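Local structure of probable thiosulfate sulfurtransferase (Thermus thermophilus, 2EG4) at residues Pro4-Val10 and Gly59-Pro63. The protein probably transfers sulfur from thiosulfate to acceptors such as cyanide through its rhodanese-like fold; it binds a zinc ion. Numbering follows the deposited sequence.
Sequences PEDAVLV and GLRSP
R61 sets out with CG wedged between its backbone N and carbonyl carbon (chi1 52°) and then runs extended to NE, which carries its guanidinium to the backbone of D6; V8, with CG1 anti to its own N (chi1 171°), is left with CG2 facing the guanidinium of R61. R61 and D6 illustrate how an arginine can clasp a peptide carbonyl while the carboxylate of the same residue stays apart from it. NH1 and NH2 both donate to D6 O, NH1 at 2.7 Å and nearly in line with the carbonyl, NH2 at 2.9 Å and from above the carbonyl plane. The two bonds hold the edge of the guanidinium, and V8 CG2 packs over the centre of one face, 3.7 Å from R61 CZ. A leucine in place of R61 would probably leave D6 O without these two donors and V8 CG2 without the flat face it lies against. A water donates to both D6 O and S62 O. Beyond the cis peptide bond, P63 O accepts from V8 N at 3.0 Å, while the P63 ring slides past that of P4. Deeper in, L60 CD2 meets V8 CG1 at 3.7 Å and also touches V10 CG2. The contact thus starts the parallel pairing of strands 8-11 and 64-67 in the N-terminal rhodanese-like domain, the backbones of V8 and V10 hydrogen-bonding to that of V65, with 59-63 leading in from helix 41-57 through a Schellman motif at G59.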
ATOM      1  N   PRO A   4      14.633   4.557 -13.124  1.00 22.20           N
ATOM      2  CA  PRO A   4      15.743   3.609 -13.022  1.00 23.39           C
ATOM      3  C   PRO A   4      15.865   2.853 -14.353  1.00 24.55           C
ATOM      4  O   PRO A   4      14.935   2.829 -15.151  1.00 26.34           O
ATOM      5  CB  PRO A   4      15.310   2.698 -11.874  1.00 21.77           C
ATOM      6  CG  PRO A   4      13.796   2.685 -12.010  1.00 21.65           C
ATOM      7  CD  PRO A   4      13.506   4.157 -12.254  1.00 22.15           C
ATOM      8  N   GLU A   5      17.001   2.211 -14.592  1.00 23.44           N
ATOM      9  CA  GLU A   5      17.194   1.489 -15.847  1.00 23.05           C
ATOM     10  C   GLU A   5      16.429   0.184 -16.006  1.00 24.26           C
ATOM     11  O   GLU A   5      16.265  -0.580 -15.049  1.00 24.83           O
ATOM     12  CB  GLU A   5      18.681   1.185 -16.061  1.00 27.05           C
ATOM     13  CG  GLU A   5      19.543   2.406 -16.016  1.00 23.35           C
ATOM     14  CD  GLU A   5      19.048   3.470 -16.980  1.00 21.08           C
ATOM     15  OE1 GLU A   5      19.020   3.185 -18.195  1.00 24.98           O
ATOM     16  OE2 GLU A   5      18.685   4.570 -16.501  1.00 23.60           O
ATOM     17  N   ASP A   6      15.974  -0.055 -17.233  1.00 25.24           N
ATOM     18  CA  ASP A   6      15.270  -1.282 -17.621  1.00 26.74           C
ATOM     19  C   ASP A   6      14.122  -1.632 -16.704  1.00 26.94           C
ATOM     20  O   ASP A   6      13.947  -2.796 -16.321  1.00 27.83           O
ATOM     21  CB  ASP A   6      16.242  -2.461 -17.646  1.00 29.54           C
ATOM     22  CG  ASP A   6      17.500  -2.162 -18.432  1.00 38.15           C
ATOM     23  OD1 ASP A   6      17.388  -1.856 -19.642  1.00 39.20           O
ATOM     24  OD2 ASP A   6      18.599  -2.233 -17.835  1.00 40.69           O
ATOM     25  N   ALA A   7      13.330  -0.631 -16.359  1.00 23.64           N
ATOM     26  CA  ALA A   7      12.219  -0.875 -15.465  1.00 21.88           C
ATOM     27  C   ALA A   7      11.030  -1.480 -16.167  1.00 23.48           C
ATOM     28  O   ALA A   7      10.857  -1.345 -17.384  1.00 22.75           O
ATOM     29  CB  ALA A   7      11.813   0.421 -14.791  1.00 24.14           C
ATOM     30  N   VAL A   8      10.220  -2.199 -15.394  1.00 19.69           N
ATOM     31  CA  VAL A   8       8.983  -2.721 -15.932  1.00 19.56           C
ATOM     32  C   VAL A   8       8.017  -1.689 -15.379  1.00 18.60           C
ATOM     33  O   VAL A   8       8.072  -1.336 -14.192  1.00 18.91           O
ATOM     34  CB  VAL A   8       8.618  -4.113 -15.386  1.00 18.68           C
ATOM     35  CG1 VAL A   8       7.200  -4.478 -15.826  1.00 23.16           C
ATOM     36  CG2 VAL A   8       9.596  -5.154 -15.945  1.00 22.94           C
ATOM     37  N   LEU A   9       7.151  -1.192 -16.246  1.00 17.52           N
ATOM     38  CA  LEU A   9       6.181  -0.185 -15.844  1.00 14.44           C
ATOM     39  C   LEU A   9       4.834  -0.824 -15.503  1.00 15.22           C
ATOM     40  O   LEU A   9       4.372  -1.715 -16.198  1.00 16.86           O
ATOM     41  CB  LEU A   9       5.995   0.804 -16.998  1.00 15.90           C
ATOM     42  CG  LEU A   9       7.261   1.578 -17.350  1.00 17.97           C
ATOM     43  CD1 LEU A   9       7.103   2.279 -18.708  1.00 18.86           C
ATOM     44  CD2 LEU A   9       7.549   2.564 -16.261  1.00 23.56           C
ATOM     45  N   VAL A  10       4.223  -0.352 -14.414  1.00 14.99           N
ATOM     46  CA  VAL A  10       2.911  -0.824 -13.963  1.00 15.83           C
ATOM     47  C   VAL A  10       2.012   0.401 -13.790  1.00 13.65           C
ATOM     48  O   VAL A  10       2.329   1.311 -13.047  1.00 15.54           O
ATOM     49  CB  VAL A  10       3.023  -1.594 -12.627  1.00 16.23           C
ATOM     50  CG1 VAL A  10       1.620  -1.949 -12.082  1.00 14.06           C
ATOM     51  CG2 VAL A  10       3.857  -2.859 -12.877  1.00 17.69           C
ATOM     52  N   GLY A  59       5.178 -10.739 -15.870  1.00 23.16           N
ATOM     53  CA  GLY A  59       6.555 -10.573 -16.307  1.00 25.35           C
ATOM     54  C   GLY A  59       7.256  -9.471 -15.538  1.00 26.98           C
ATOM     55  O   GLY A  59       8.016  -8.682 -16.109  1.00 28.80           O
ATOM     56  N   LEU A  60       6.993  -9.414 -14.233  1.00 26.31           N
ATOM     57  CA  LEU A  60       7.584  -8.414 -13.364  1.00 25.05           C
ATOM     58  C   LEU A  60       8.959  -8.837 -12.883  1.00 29.93           C
ATOM     59  O   LEU A  60       9.250 -10.034 -12.741  1.00 30.75           O
ATOM     60  CB  LEU A  60       6.690  -8.156 -12.153  1.00 22.63           C
ATOM     61  CG  LEU A  60       5.262  -7.684 -12.388  1.00 21.49           C
ATOM     62  CD1 LEU A  60       4.614  -7.334 -11.047  1.00 23.29           C
ATOM     63  CD2 LEU A  60       5.292  -6.458 -13.296  1.00 24.27           C
ATOM     64  N   ARG A  61       9.794  -7.838 -12.633  1.00 27.27           N
ATOM     65  CA  ARG A  61      11.159  -8.018 -12.159  1.00 30.70           C
ATOM     66  C   ARG A  61      11.650  -6.633 -11.759  1.00 28.19           C
ATOM     67  O   ARG A  61      11.192  -5.632 -12.318  1.00 30.07           O
ATOM     68  CB  ARG A  61      12.038  -8.560 -13.279  1.00 34.75           C
ATOM     69  CG  ARG A  61      11.949  -7.733 -14.547  1.00 39.87           C
ATOM     70  CD  ARG A  61      13.042  -8.079 -15.536  1.00 44.97           C
ATOM     71  NE  ARG A  61      12.997  -7.205 -16.705  1.00 48.46           N
ATOM     72  CZ  ARG A  61      13.140  -5.884 -16.655  1.00 50.80           C
ATOM     73  NH1 ARG A  61      13.341  -5.278 -15.488  1.00 49.34           N
ATOM     74  NH2 ARG A  61      13.073  -5.168 -17.772  1.00 50.75           N
ATOM     75  N   SER A  62      12.562  -6.561 -10.796  1.00 25.70           N
ATOM     76  CA  SER A  62      13.087  -5.269 -10.365  1.00 26.51           C
ATOM     77  C   SER A  62      13.924  -4.630 -11.468  1.00 27.73           C
ATOM     78  O   SER A  62      14.660  -5.318 -12.185  1.00 26.33           O
ATOM     79  CB  SER A  62      13.960  -5.415  -9.128  1.00 27.41           C
ATOM     80  OG  SER A  62      13.222  -5.901  -8.032  1.00 27.58           O
ATOM     81  N   PRO A  63      13.842  -3.299 -11.608  1.00 26.86           N
ATOM     82  CA  PRO A  63      13.019  -2.401 -10.796  1.00 26.32           C
ATOM     83  C   PRO A  63      11.659  -2.218 -11.450  1.00 24.10           C
ATOM     84  O   PRO A  63      11.517  -2.363 -12.667  1.00 24.20           O
ATOM     85  CB  PRO A  63      13.825  -1.109 -10.814  1.00 26.04           C
ATOM     86  CG  PRO A  63      14.299  -1.083 -12.241  1.00 23.40           C
ATOM     87  CD  PRO A  63      14.739  -2.527 -12.492  1.00 24.49           C
TER
HETATM   88  O   HOH W   1      15.825  -5.044 -15.012  1.00 48.78           O